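Local coordinates for protein cytolethal distending toxin subunit B (Escherichia coli, PDB 2F1N) that nicks DNA as the endonuclease subunit of a tripartite bacterial toxin, very probably damaging host-cell DNA and thereby arresting the cell cycle at G2/M, at residues 18-23 with 52-57; 95-100 with 108-113. All blocks are in the same frame, centred on the assembly; numbering follows the deposited sequence.

Contact 1: 18-23 with 52-57; sequences VATWNL and AVQEAG
A19 opens the parallel pairing: its carbonyl O takes the amide of A52 at 2.9 Å from N to O. T20 lies beside A52, its small side chain suiting the buried face shared with A52, N22 and Q54; OG1, swung away from the backbone N (chi1 176°), faces the bent Q54 chain. W21 then uses both backbone polar atoms, N to A52 O at 2.8 Å and O from Q54 N at 3.0 Å, while its indole, broad and apolar but for NE1, turns to the other face and leaves the strand pair, NE1 ending on the carbonyl of H254. N22 ND2 meets E55 OE2 at 3.1 Å, from above the carboxylate plane, and also D185, while OD1 receives the amide of Q24; a short amide, able to donate and accept at once, suits this buried place. L23 N bonds to Q54 O, and its branched apolar chain packs beside V53, CD2 to CG1 3.6 Å, with CB over the rim of one W21 ring face. Parallel strands joined through helix 31-42 form a beta-alpha-beta unit of the DNase I-like fold, in which N22, and E55 where the chain turns a corner, probably belong to the metal-dependent catalytic site.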
# COMPACT_ATOMS: atom_id res chain seq x y z
N VAL A 18 3.61 -5.05 7.81
CA VAL A 18 2.76 -4.36 6.85
C VAL A 18 2.16 -5.39 5.91
O VAL A 18 2.54 -6.57 5.91
CB VAL A 18 3.54 -3.27 6.06
CG1 VAL A 18 4.28 -2.28 7.03
CG2 VAL A 18 4.56 -3.89 5.13
N ALA A 19 1.18 -4.97 5.12
CA ALA A 19 0.58 -5.90 4.14
C ALA A 19 -0.10 -5.13 3.02
O ALA A 19 -0.26 -3.91 3.08
CB ALA A 19 -0.48 -6.83 4.85
N THR A 20 -0.45 -5.84 1.95
CA THR A 20 -1.16 -5.24 0.85
C THR A 20 -2.28 -6.20 0.42
O THR A 20 -2.10 -7.43 0.46
CB THR A 20 -0.17 -4.94 -0.29
OG1 THR A 20 -0.90 -4.42 -1.41
CG2 THR A 20 0.48 -6.23 -0.84
N TRP A 21 -3.45 -5.64 0.08
CA TRP A 21 -4.54 -6.45 -0.41
C TRP A 21 -5.38 -5.73 -1.46
O TRP A 21 -5.86 -4.62 -1.23
CB TRP A 21 -5.42 -6.85 0.81
CG TRP A 21 -6.46 -7.90 0.46
CD1 TRP A 21 -6.35 -8.88 -0.50
CD2 TRP A 21 -7.77 -8.05 1.02
NE1 TRP A 21 -7.51 -9.63 -0.55
CE2 TRP A 21 -8.40 -9.14 0.38
CE3 TRP A 21 -8.48 -7.37 2.03
CZ2 TRP A 21 -9.69 -9.57 0.71
CZ3 TRP A 21 -9.76 -7.77 2.36
CH2 TRP A 21 -10.36 -8.88 1.70
N ASN A 22 -5.55 -6.35 -2.63
CA ASN A 22 -6.49 -5.82 -3.60
C ASN A 22 -7.80 -6.54 -3.31
O ASN A 22 -7.92 -7.76 -3.50
CB ASN A 22 -5.97 -6.15 -5.02
CG ASN A 22 -6.92 -5.75 -6.14
OD1 ASN A 22 -8.10 -5.61 -5.93
ND2 ASN A 22 -6.38 -5.58 -7.34
N LEU A 23 -8.76 -5.81 -2.77
CA LEU A 23 -9.95 -6.48 -2.29
C LEU A 23 -11.05 -6.54 -3.34
O LEU A 23 -12.12 -7.12 -3.05
CB LEU A 23 -10.41 -5.95 -0.94
CG LEU A 23 -10.84 -4.51 -0.70
CD1 LEU A 23 -12.28 -4.33 -1.22
CD2 LEU A 23 -10.78 -4.16 0.77
N ALA A 52 -1.97 -1.61 2.91
CA ALA A 52 -2.23 -0.93 1.65
C ALA A 52 -3.37 -1.68 0.98
O ALA A 52 -3.37 -2.92 0.91
CB ALA A 52 -0.97 -0.94 0.74
N VAL A 53 -4.32 -0.92 0.48
CA VAL A 53 -5.52 -1.52 -0.16
C VAL A 53 -5.68 -0.98 -1.59
O VAL A 53 -5.50 0.26 -1.84
CB VAL A 53 -6.80 -1.18 0.67
CG1 VAL A 53 -8.07 -1.95 0.10
CG2 VAL A 53 -6.59 -1.50 2.16
N GLN A 54 -6.03 -1.89 -2.53
CA GLN A 54 -6.40 -1.50 -3.90
C GLN A 54 -7.84 -1.99 -4.20
O GLN A 54 -8.34 -2.85 -3.49
CB GLN A 54 -5.41 -2.08 -4.95
CG GLN A 54 -3.92 -1.70 -4.58
CD GLN A 54 -3.35 -2.71 -3.59
OE1 GLN A 54 -3.66 -3.92 -3.67
NE2 GLN A 54 -2.57 -2.22 -2.60
N GLU A 55 -8.47 -1.37 -5.20
CA GLU A 55 -9.92 -1.60 -5.50
C GLU A 55 -10.70 -1.53 -4.19
O GLU A 55 -11.48 -2.43 -3.85
CB GLU A 55 -10.12 -2.93 -6.23
CG GLU A 55 -9.29 -2.97 -7.51
CD GLU A 55 -9.57 -4.18 -8.40
OE1 GLU A 55 -10.72 -4.71 -8.41
OE2 GLU A 55 -8.64 -4.51 -9.15
N ALA A 56 -10.51 -0.42 -3.47
CA ALA A 56 -10.92 -0.35 -2.06
C ALA A 56 -12.43 -0.12 -1.87
O ALA A 56 -12.93 -0.25 -0.74
CB ALA A 56 -10.11 0.74 -1.30
N GLY A 57 -13.16 0.20 -2.94
CA GLY A 57 -14.59 0.44 -2.71
C GLY A 57 -14.81 1.76 -1.96
O GLY A 57 -14.30 2.80 -2.35

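Contact 2: 95-100 with 108-113; sequences IYFSAV and NLALVS
Y96 and L111 exchange two backbone hydrogen bonds, Y96 N to L111 O at 2.7 Å and L111 N to Y96 O at 2.9 Å, and S98 and L109 do the same two residues further along each strand. Between them sits the non-hydrogen-bonded pair F97 and A110. The methyl of A110 leaves room for the phenyl ring to lean in, CD2 to A110 CB being 3.7 Å, and the L109 carbonyl O lies over the centre of one ring face. On the same face the beta-branched I95 and V112 pair, CG1 to CG1 4.2 Å, their compact apolar branches suiting a buried surface. Beyond the strands, N108 folds its amide back: with CG beside its own backbone N (chi1 -63°), OD1 accepts V100 N at 2.7 Å, the donor standing above the carbonyl plane. At the other end S113 OG approaches the Y96 ring in its plane, 3.5 Å from CE2, while the phenol OH is held by E79 and the amide of A117. This antiparallel hairpin joins strand 78-83 on one side and strand 50-56 on the other; W34 of helix 31-42 packs against I95, F97 and V112, and I136 of strand 133-138 against Y96, L111 and S113.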
# COMPACT_ATOMS: atom_id res chain seq x y z
N ILE A 95 -7.59 5.82 8.46
CA ILE A 95 -7.67 5.40 7.06
C ILE A 95 -7.38 6.58 6.16
O ILE A 95 -7.93 7.67 6.37
CB ILE A 95 -9.13 4.88 6.73
CG1 ILE A 95 -9.51 3.69 7.64
CG2 ILE A 95 -9.19 4.45 5.24
CD1 ILE A 95 -11.00 3.23 7.38
N TYR A 96 -6.53 6.38 5.16
CA TYR A 96 -6.29 7.47 4.18
C TYR A 96 -6.88 6.93 2.91
O TYR A 96 -6.46 5.86 2.38
CB TYR A 96 -4.75 7.73 4.06
CG TYR A 96 -4.29 8.20 5.39
CD1 TYR A 96 -4.41 9.57 5.73
CD2 TYR A 96 -3.91 7.29 6.39
CE1 TYR A 96 -4.07 10.03 7.02
CE2 TYR A 96 -3.61 7.73 7.68
CZ TYR A 96 -3.68 9.10 7.99
OH TYR A 96 -3.42 9.54 9.28
N PHE A 97 -7.91 7.62 2.44
CA PHE A 97 -8.74 7.05 1.37
C PHE A 97 -8.77 7.96 0.16
O PHE A 97 -9.03 9.15 0.31
CB PHE A 97 -10.17 6.80 1.90
CG PHE A 97 -10.93 5.78 1.09
CD1 PHE A 97 -11.53 6.14 -0.07
CD2 PHE A 97 -11.00 4.43 1.51
CE1 PHE A 97 -12.21 5.20 -0.86
CE2 PHE A 97 -11.69 3.47 0.72
CZ PHE A 97 -12.27 3.88 -0.46
N SER A 98 -8.57 7.39 -1.03
CA SER A 98 -8.67 8.19 -2.26
C SER A 98 -9.74 7.60 -3.16
O SER A 98 -9.55 6.51 -3.67
CB SER A 98 -7.38 8.20 -3.07
OG SER A 98 -6.38 8.81 -2.29
N ALA A 99 -10.85 8.31 -3.30
CA ALA A 99 -11.83 8.00 -4.33
C ALA A 99 -11.18 8.41 -5.67
O ALA A 99 -10.97 9.60 -5.96
CB ALA A 99 -13.09 8.78 -4.06
N VAL A 100 -10.82 7.43 -6.46
CA VAL A 100 -10.15 7.67 -7.73
C VAL A 100 -11.25 8.05 -8.70
O VAL A 100 -11.19 9.10 -9.34
CB VAL A 100 -9.37 6.42 -8.18
CG1 VAL A 100 -8.93 6.53 -9.64
CG2 VAL A 100 -8.14 6.23 -7.24
N ASN A 108 -10.53 2.43 -6.33
CA ASN A 108 -10.12 3.33 -5.23
C ASN A 108 -8.94 2.78 -4.45
O ASN A 108 -8.71 1.60 -4.43
CB ASN A 108 -11.30 3.63 -4.31
CG ASN A 108 -12.41 4.38 -5.03
OD1 ASN A 108 -12.16 5.10 -5.98
ND2 ASN A 108 -13.61 4.29 -4.51
N LEU A 109 -8.20 3.67 -3.80
CA LEU A 109 -7.01 3.29 -3.03
C LEU A 109 -7.14 3.67 -1.58
O LEU A 109 -7.80 4.66 -1.24
CB LEU A 109 -5.77 4.02 -3.56
CG LEU A 109 -5.32 3.61 -4.95
CD1 LEU A 109 -4.38 4.74 -5.44
CD2 LEU A 109 -4.70 2.26 -4.99
N ALA A 110 -6.51 2.86 -0.71
CA ALA A 110 -6.43 3.24 0.72
C ALA A 110 -5.17 2.75 1.40
O ALA A 110 -4.54 1.78 0.97
CB ALA A 110 -7.69 2.72 1.53
N LEU A 111 -4.83 3.45 2.47
CA LEU A 111 -3.87 2.95 3.48
C LEU A 111 -4.56 3.01 4.83
O LEU A 111 -5.22 4.01 5.18
CB LEU A 111 -2.64 3.84 3.46
CG LEU A 111 -1.64 3.67 2.34
CD1 LEU A 111 -0.82 4.98 2.19
CD2 LEU A 111 -0.71 2.49 2.71
N VAL A 112 -4.40 1.95 5.62
CA VAL A 112 -4.93 1.90 6.96
C VAL A 112 -3.73 1.79 7.91
O VAL A 112 -2.81 0.98 7.65
CB VAL A 112 -5.81 0.66 7.15
CG1 VAL A 112 -6.60 0.75 8.49
CG2 VAL A 112 -6.78 0.53 5.95
N SER A 113 -3.73 2.60 8.94
CA SER A 113 -2.58 2.60 9.86
C SER A 113 -2.97 2.71 11.31
O SER A 113 -3.85 3.45 11.65
CB SER A 113 -1.61 3.74 9.56
OG SER A 113 -2.29 4.83 9.06

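In the fold
Contacts 1 and 2 are parts of one mixed sheet, their centres about 9 Å apart, and strands 50-56 and 109-113 join them edge to edge. V53 N reaches A110 O at 2.8 Å, a probable backbone hydrogen bond, while G57 O, in the last residue of contact 1, and N108 ND2 are 2.7 Å apart, probably a hydrogen bond to the start of the hairpin's return strand. The direction changes at strand 50-56, parallel to 18-25 but antiparallel to 109-113. A56 CB also packs on F97 CE2 at 3.7 Å. N22, bonded to D185 and touching H254, and E55, touching H147, are placed consistently with the active site of DNase I-like enzymes; contact 2 extends the sheet beside it.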